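Long-range contact in adenosine deaminase (Burkholderia ambifaria, PDB 4GXW), which binds a zinc ion in an amidohydrolase barrel and probably deaminates adenine, adenosine or a related purine: residues P91-E103 and A136-I150. Sequence-based numbering, arbitrary orientation.
Sequences PDDLRRIAYEYLE and AIVTGMRDAARDFGI
G140 and Y99 mark the tightest approach of the two helices, with CA atoms 4.5 Å apart. With no side chain at G140, R95 CG comes within 3.7 Å of the G140 backbone N. Alanines and larger apolar side chains interleave along the tight side: the CB atoms of L102 and A144 meet at 3.6 Å, A98 CB packs on I137 CG2, and L102 CD1 packs against M141 CA. These helices, 91-106 and 130-148, run roughly parallel, their short-segment axes closing to 7.3 Å at a crossing angle of -31°, and pack as neighbours on the outside of the TIM-type barrel of the adenosine deaminase family, where L102 and I137 also touch strands 110-117 and 151-159. Toward solvent, polar groups take over. Y99 sits as a knob among D143, A144, D147 and F148; with CG anti to the backbone N (chi1 179°), its ring reaches the last turn, and OH donates to D147 OD2 at 2.6 Å on the anti side. R146 holds the same carboxylate side-on through NE and NH2, so OD2 accepts two bonds. F148 CE2 lies over one Y99 face, the ring planes oblique at 47°, while E103 CG covers an F148 face, 3.9 Å from the centroid. Further back, R95, clamped side-on to D92, reaches D143 through a water accepting from NH1 and donating to D143 OD2 at 2.6 Å.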
loop_
_atom_site.group_PDB
_atom_site.type_symbol
_atom_site.label_atom_id
_atom_site.label_comp_id
_atom_site.label_asym_id
_atom_site.label_seq_id
_atom_site.Cartn_x
_atom_site.Cartn_y
_atom_site.Cartn_z
ATOM N N PRO A 91 -23.398 -0.435 2.879
ATOM C CA PRO A 91 -22.430 -1.500 2.587
ATOM C C PRO A 91 -22.079 -1.568 1.113
ATOM O O PRO A 91 -20.912 -1.790 0.778
ATOM C CB PRO A 91 -23.179 -2.772 2.996
ATOM C CG PRO A 91 -24.079 -2.325 4.101
ATOM C CD PRO A 91 -24.492 -0.904 3.754
ATOM N N ASP A 92 -23.055 -1.364 0.237
ATOM C CA ASP A 92 -22.786 -1.480 -1.194
ATOM C C ASP A 92 -21.728 -0.496 -1.707
ATOM O O ASP A 92 -21.068 -0.755 -2.713
ATOM C CB ASP A 92 -24.067 -1.361 -2.019
ATOM C CG ASP A 92 -23.856 -1.784 -3.449
ATOM O OD1 ASP A 92 -23.782 -3.003 -3.701
ATOM O OD2 ASP A 92 -23.732 -0.907 -4.323
ATOM N N ASP A 93 -21.561 0.627 -1.020
ATOM C CA ASP A 93 -20.531 1.591 -1.391
ATOM C C ASP A 93 -19.143 0.986 -1.208
ATOM O O ASP A 93 -18.239 1.229 -2.016
ATOM C CB ASP A 93 -20.647 2.857 -0.543
ATOM C CG ASP A 93 -21.961 3.576 -0.737
ATOM O OD1 ASP A 93 -22.627 3.405 -1.788
ATOM O OD2 ASP A 93 -22.337 4.337 0.183
ATOM N N LEU A 94 -18.974 0.193 -0.153
ATOM C CA LEU A 94 -17.715 -0.500 0.112
ATOM C C LEU A 94 -17.463 -1.584 -0.931
ATOM O O LEU A 94 -16.325 -1.770 -1.373
ATOM C CB LEU A 94 -17.715 -1.103 1.515
ATOM C CG LEU A 94 -17.758 -0.058 2.631
ATOM C CD1 LEU A 94 -18.023 -0.707 3.983
ATOM C CD2 LEU A 94 -16.477 0.739 2.681
ATOM N N ARG A 95 -18.517 -2.295 -1.329
ATOM C CA ARG A 95 -18.401 -3.265 -2.411
ATOM C C ARG A 95 -17.895 -2.558 -3.665
ATOM O O ARG A 95 -16.935 -3.008 -4.314
ATOM C CB ARG A 95 -19.753 -3.917 -2.732
ATOM C CG ARG A 95 -19.664 -4.930 -3.878
ATOM C CD ARG A 95 -20.970 -5.120 -4.649
ATOM N NE ARG A 95 -21.563 -3.848 -5.049
ATOM C CZ ARG A 95 -21.206 -3.136 -6.115
ATOM N NH1 ARG A 95 -20.259 -3.560 -6.945
ATOM N NH2 ARG A 95 -21.820 -1.986 -6.365
ATOM N N ARG A 96 -18.547 -1.452 -4.015
ATOM C CA ARG A 96 -18.178 -0.714 -5.223
ATOM C C ARG A 96 -16.715 -0.269 -5.229
ATOM O O ARG A 96 -15.998 -0.467 -6.221
ATOM C CB ARG A 96 -19.103 0.489 -5.441
ATOM C CG ARG A 96 -18.781 1.258 -6.708
ATOM C CD ARG A 96 -19.759 2.388 -6.933
ATOM N NE ARG A 96 -19.399 3.163 -8.115
ATOM C CZ ARG A 96 -20.123 4.158 -8.611
ATOM N NH1 ARG A 96 -21.259 4.506 -8.033
ATOM N NH2 ARG A 96 -19.705 4.800 -9.689
ATOM N N ILE A 97 -16.262 0.346 -4.143
ATOM C CA ILE A 97 -14.902 0.869 -4.164
ATOM C C ILE A 97 -13.854 -0.247 -4.124
ATOM O O ILE A 97 -12.778 -0.095 -4.710
ATOM C CB ILE A 97 -14.639 1.994 -3.124
ATOM C CG1 ILE A 97 -14.823 1.507 -1.688
ATOM C CG2 ILE A 97 -15.537 3.195 -3.422
ATOM C CD1 ILE A 97 -14.369 2.532 -0.674
ATOM N N ALA A 98 -14.174 -1.374 -3.488
ATOM C CA ALA A 98 -13.270 -2.526 -3.520
ATOM C C ALA A 98 -13.157 -3.074 -4.945
ATOM O O ALA A 98 -12.057 -3.336 -5.439
ATOM C CB ALA A 98 -13.728 -3.609 -2.546
ATOM N N TYR A 99 -14.298 -3.225 -5.608
ATOM C CA TYR A 99 -14.339 -3.761 -6.962
ATOM C C TYR A 99 -13.593 -2.836 -7.919
ATOM O O TYR A 99 -12.813 -3.304 -8.758
ATOM C CB TYR A 99 -15.794 -3.936 -7.397
ATOM C CG TYR A 99 -15.995 -4.458 -8.800
ATOM C CD1 TYR A 99 -15.892 -5.812 -9.084
ATOM C CD2 TYR A 99 -16.318 -3.591 -9.841
ATOM C CE1 TYR A 99 -16.103 -6.288 -10.364
ATOM C CE2 TYR A 99 -16.529 -4.064 -11.132
ATOM C CZ TYR A 99 -16.417 -5.413 -11.384
ATOM O OH TYR A 99 -16.625 -5.891 -12.667
ATOM N N GLU A 100 -13.812 -1.527 -7.788
ATOM C CA GLU A 100 -13.171 -0.571 -8.695
ATOM C C GLU A 100 -11.665 -0.464 -8.470
ATOM O O GLU A 100 -10.905 -0.321 -9.427
ATOM C CB GLU A 100 -13.852 0.804 -8.620
ATOM C CG GLU A 100 -15.277 0.760 -9.145
ATOM C CD GLU A 100 -15.980 2.100 -9.186
ATOM O OE1 GLU A 100 -15.400 3.117 -8.748
ATOM O OE2 GLU A 100 -17.139 2.135 -9.672
ATOM N N TYR A 101 -11.231 -0.538 -7.217
ATOM C CA TYR A 101 -9.801 -0.567 -6.920
ATOM C C TYR A 101 -9.160 -1.790 -7.574
ATOM O O TYR A 101 -8.148 -1.673 -8.274
ATOM C CB TYR A 101 -9.523 -0.547 -5.406
ATOM C CG TYR A 101 -8.156 -1.104 -5.079
ATOM C CD1 TYR A 101 -6.998 -0.518 -5.590
ATOM C CD2 TYR A 101 -8.022 -2.249 -4.308
ATOM C CE1 TYR A 101 -5.742 -1.057 -5.323
ATOM C CE2 TYR A 101 -6.778 -2.793 -4.033
ATOM C CZ TYR A 101 -5.644 -2.196 -4.540
ATOM O OH TYR A 101 -4.411 -2.747 -4.251
ATOM N N LEU A 102 -9.762 -2.957 -7.378
ATOM C CA LEU A 102 -9.188 -4.186 -7.902
ATOM C C LEU A 102 -9.186 -4.198 -9.433
ATOM O O LEU A 102 -8.241 -4.700 -10.049
ATOM C CB LEU A 102 -9.873 -5.427 -7.310
ATOM C CG LEU A 102 -9.629 -5.605 -5.809
ATOM C CD1 LEU A 102 -10.572 -6.626 -5.198
ATOM C CD2 LEU A 102 -8.176 -5.979 -5.527
ATOM N N GLU A 103 -10.220 -3.625 -10.049
ATOM C CA GLU A 103 -10.228 -3.450 -11.503
ATOM C C GLU A 103 -9.050 -2.593 -11.969
ATOM O O GLU A 103 -8.354 -2.932 -12.925
ATOM C CB GLU A 103 -11.536 -2.807 -11.963
ATOM C CG GLU A 103 -11.578 -2.585 -13.465
ATOM C CD GLU A 103 -12.891 -2.011 -13.963
ATOM O OE1 GLU A 103 -13.666 -1.456 -13.150
ATOM O OE2 GLU A 103 -13.142 -2.112 -15.190
ATOM N N ALA A 136 -19.756 -7.046 2.194
ATOM C CA ALA A 136 -19.820 -6.246 0.974
ATOM C C ALA A 136 -18.446 -6.140 0.309
ATOM O O ALA A 136 -18.313 -6.272 -0.915
ATOM C CB ALA A 136 -20.377 -4.868 1.271
ATOM N N ILE A 137 -17.413 -5.892 1.109
ATOM C CA ILE A 137 -16.065 -5.832 0.555
ATOM C C ILE A 137 -15.671 -7.174 -0.065
ATOM O O ILE A 137 -15.114 -7.217 -1.161
ATOM C CB ILE A 137 -15.031 -5.391 1.624
ATOM C CG1 ILE A 137 -15.313 -3.948 2.058
ATOM C CG2 ILE A 137 -13.610 -5.505 1.072
ATOM C CD1 ILE A 137 -14.559 -3.504 3.300
ATOM N N VAL A 138 -15.980 -8.261 0.635
ATOM C CA VAL A 138 -15.672 -9.603 0.146
ATOM C C VAL A 138 -16.390 -9.889 -1.180
ATOM O O VAL A 138 -15.819 -10.497 -2.087
ATOM C CB VAL A 138 -15.990 -10.676 1.217
ATOM C CG1 VAL A 138 -15.960 -12.065 0.622
ATOM C CG2 VAL A 138 -14.988 -10.572 2.366
ATOM N N THR A 139 -17.626 -9.414 -1.313
ATOM C CA THR A 139 -18.349 -9.547 -2.572
ATOM C C THR A 139 -17.620 -8.817 -3.694
ATOM O O THR A 139 -17.480 -9.345 -4.806
ATOM C CB THR A 139 -19.775 -9.007 -2.460
ATOM O OG1 THR A 139 -20.503 -9.808 -1.519
ATOM C CG2 THR A 139 -20.489 -9.060 -3.803
ATOM N N GLY A 140 -17.149 -7.608 -3.402
ATOM C CA GLY A 140 -16.396 -6.843 -4.381
ATOM C C GLY A 140 -15.140 -7.594 -4.795
ATOM O O GLY A 140 -14.803 -7.635 -5.984
ATOM N N MET A 141 -14.455 -8.192 -3.823
ATOM C CA MET A 141 -13.273 -9.013 -4.101
ATOM C C MET A 141 -13.599 -10.210 -4.982
ATOM O O MET A 141 -12.902 -10.468 -5.964
ATOM C CB MET A 141 -12.634 -9.487 -2.794
ATOM C CG MET A 141 -12.144 -8.333 -1.938
ATOM S SD MET A 141 -11.719 -8.816 -0.261
ATOM C CE MET A 141 -10.218 -9.740 -0.526
ATOM N N ARG A 142 -14.665 -10.929 -4.653
ATOM C CA ARG A 142 -15.023 -12.121 -5.416
ATOM C C ARG A 142 -15.460 -11.757 -6.830
ATOM O O ARG A 142 -15.091 -12.438 -7.793
ATOM C CB ARG A 142 -16.089 -12.927 -4.670
ATOM C CG ARG A 142 -15.531 -13.609 -3.433
ATOM C CD ARG A 142 -16.587 -14.277 -2.567
ATOM N NE ARG A 142 -15.989 -14.804 -1.342
ATOM C CZ ARG A 142 -16.681 -15.247 -0.299
ATOM N NH1 ARG A 142 -18.011 -15.246 -0.325
ATOM N NH2 ARG A 142 -16.035 -15.687 0.771
ATOM N N ASP A 143 -16.194 -10.654 -6.965
ATOM C CA ASP A 143 -16.589 -10.156 -8.284
ATOM C C ASP A 143 -15.378 -9.760 -9.134
ATOM O O ASP A 143 -15.345 -10.020 -10.335
ATOM C CB ASP A 143 -17.537 -8.951 -8.182
ATOM C CG ASP A 143 -18.914 -9.316 -7.664
ATOM O OD1 ASP A 143 -19.252 -10.516 -7.610
ATOM O OD2 ASP A 143 -19.671 -8.380 -7.327
ATOM N N ALA A 144 -14.382 -9.135 -8.508
ATOM C CA ALA A 144 -13.182 -8.714 -9.236
ATOM C C ALA A 144 -12.333 -9.914 -9.653
ATOM O O ALA A 144 -11.721 -9.899 -10.729
ATOM C CB ALA A 144 -12.357 -7.741 -8.406
ATOM N N ALA A 145 -12.269 -10.941 -8.808
ATOM C CA ALA A 145 -11.565 -12.163 -9.194
ATOM C C ALA A 145 -12.237 -12.786 -10.415
ATOM O O ALA A 145 -11.567 -13.205 -11.362
ATOM C CB ALA A 145 -11.517 -13.150 -8.044
ATOM N N ARG A 146 -13.566 -12.820 -10.395
ATOM C CA ARG A 146 -14.360 -13.366 -11.486
ATOM C C ARG A 146 -14.172 -12.579 -12.782
ATOM O O ARG A 146 -14.008 -13.164 -13.862
ATOM C CB ARG A 146 -15.834 -13.336 -11.076
ATOM C CG ARG A 146 -16.815 -13.835 -12.122
ATOM C CD ARG A 146 -18.228 -13.383 -11.780
ATOM N NE ARG A 146 -18.348 -11.929 -11.828
ATOM C CZ ARG A 146 -19.304 -11.230 -11.227
ATOM N NH1 ARG A 146 -20.245 -11.848 -10.522
ATOM N NH2 ARG A 146 -19.322 -9.908 -11.332
ATOM N N ASP A 147 -14.197 -11.254 -12.673
ATOM C CA ASP A 147 -14.204 -10.385 -13.850
ATOM C C ASP A 147 -12.817 -10.046 -14.410
ATOM O O ASP A 147 -12.666 -9.874 -15.625
ATOM C CB ASP A 147 -14.985 -9.094 -13.569
ATOM C CG ASP A 147 -16.467 -9.345 -13.339
ATOM O OD1 ASP A 147 -16.958 -10.437 -13.698
ATOM O OD2 ASP A 147 -17.154 -8.447 -12.807
ATOM N N PHE A 148 -11.812 -9.962 -13.539
ATOM C CA PHE A 148 -10.481 -9.514 -13.956
ATOM C C PHE A 148 -9.361 -10.505 -13.629
ATOM O O PHE A 148 -8.209 -10.295 -14.021
ATOM C CB PHE A 148 -10.175 -8.140 -13.347
ATOM C CG PHE A 148 -11.345 -7.202 -13.369
ATOM C CD1 PHE A 148 -11.854 -6.733 -14.574
ATOM C CD2 PHE A 148 -11.952 -6.798 -12.187
ATOM C CE1 PHE A 148 -12.941 -5.876 -14.598
ATOM C CE2 PHE A 148 -13.036 -5.942 -12.206
ATOM C CZ PHE A 148 -13.532 -5.478 -13.411
ATOM N N GLY A 149 -9.694 -11.571 -12.907
ATOM C CA GLY A 149 -8.735 -12.616 -12.591
ATOM C C GLY A 149 -7.731 -12.242 -11.515
ATOM O O GLY A 149 -6.755 -12.964 -11.293
ATOM N N ILE A 150 -7.964 -11.122 -10.832
ATOM C CA ILE A 150 -7.048 -10.666 -9.795
ATOM C C ILE A 150 -7.415 -11.279 -8.447
ATOM O O ILE A 150 -8.591 -11.282 -8.066
ATOM C CB ILE A 150 -7.030 -9.115 -9.696
ATOM C CG1 ILE A 150 -6.040 -8.633 -8.637
ATOM C CG2 ILE A 150 -8.438 -8.540 -9.434
ATOM C CD1 ILE A 150 -5.862 -7.112 -8.632
HETATM O O HOH W 1 -18.709 -5.951 -7.212
#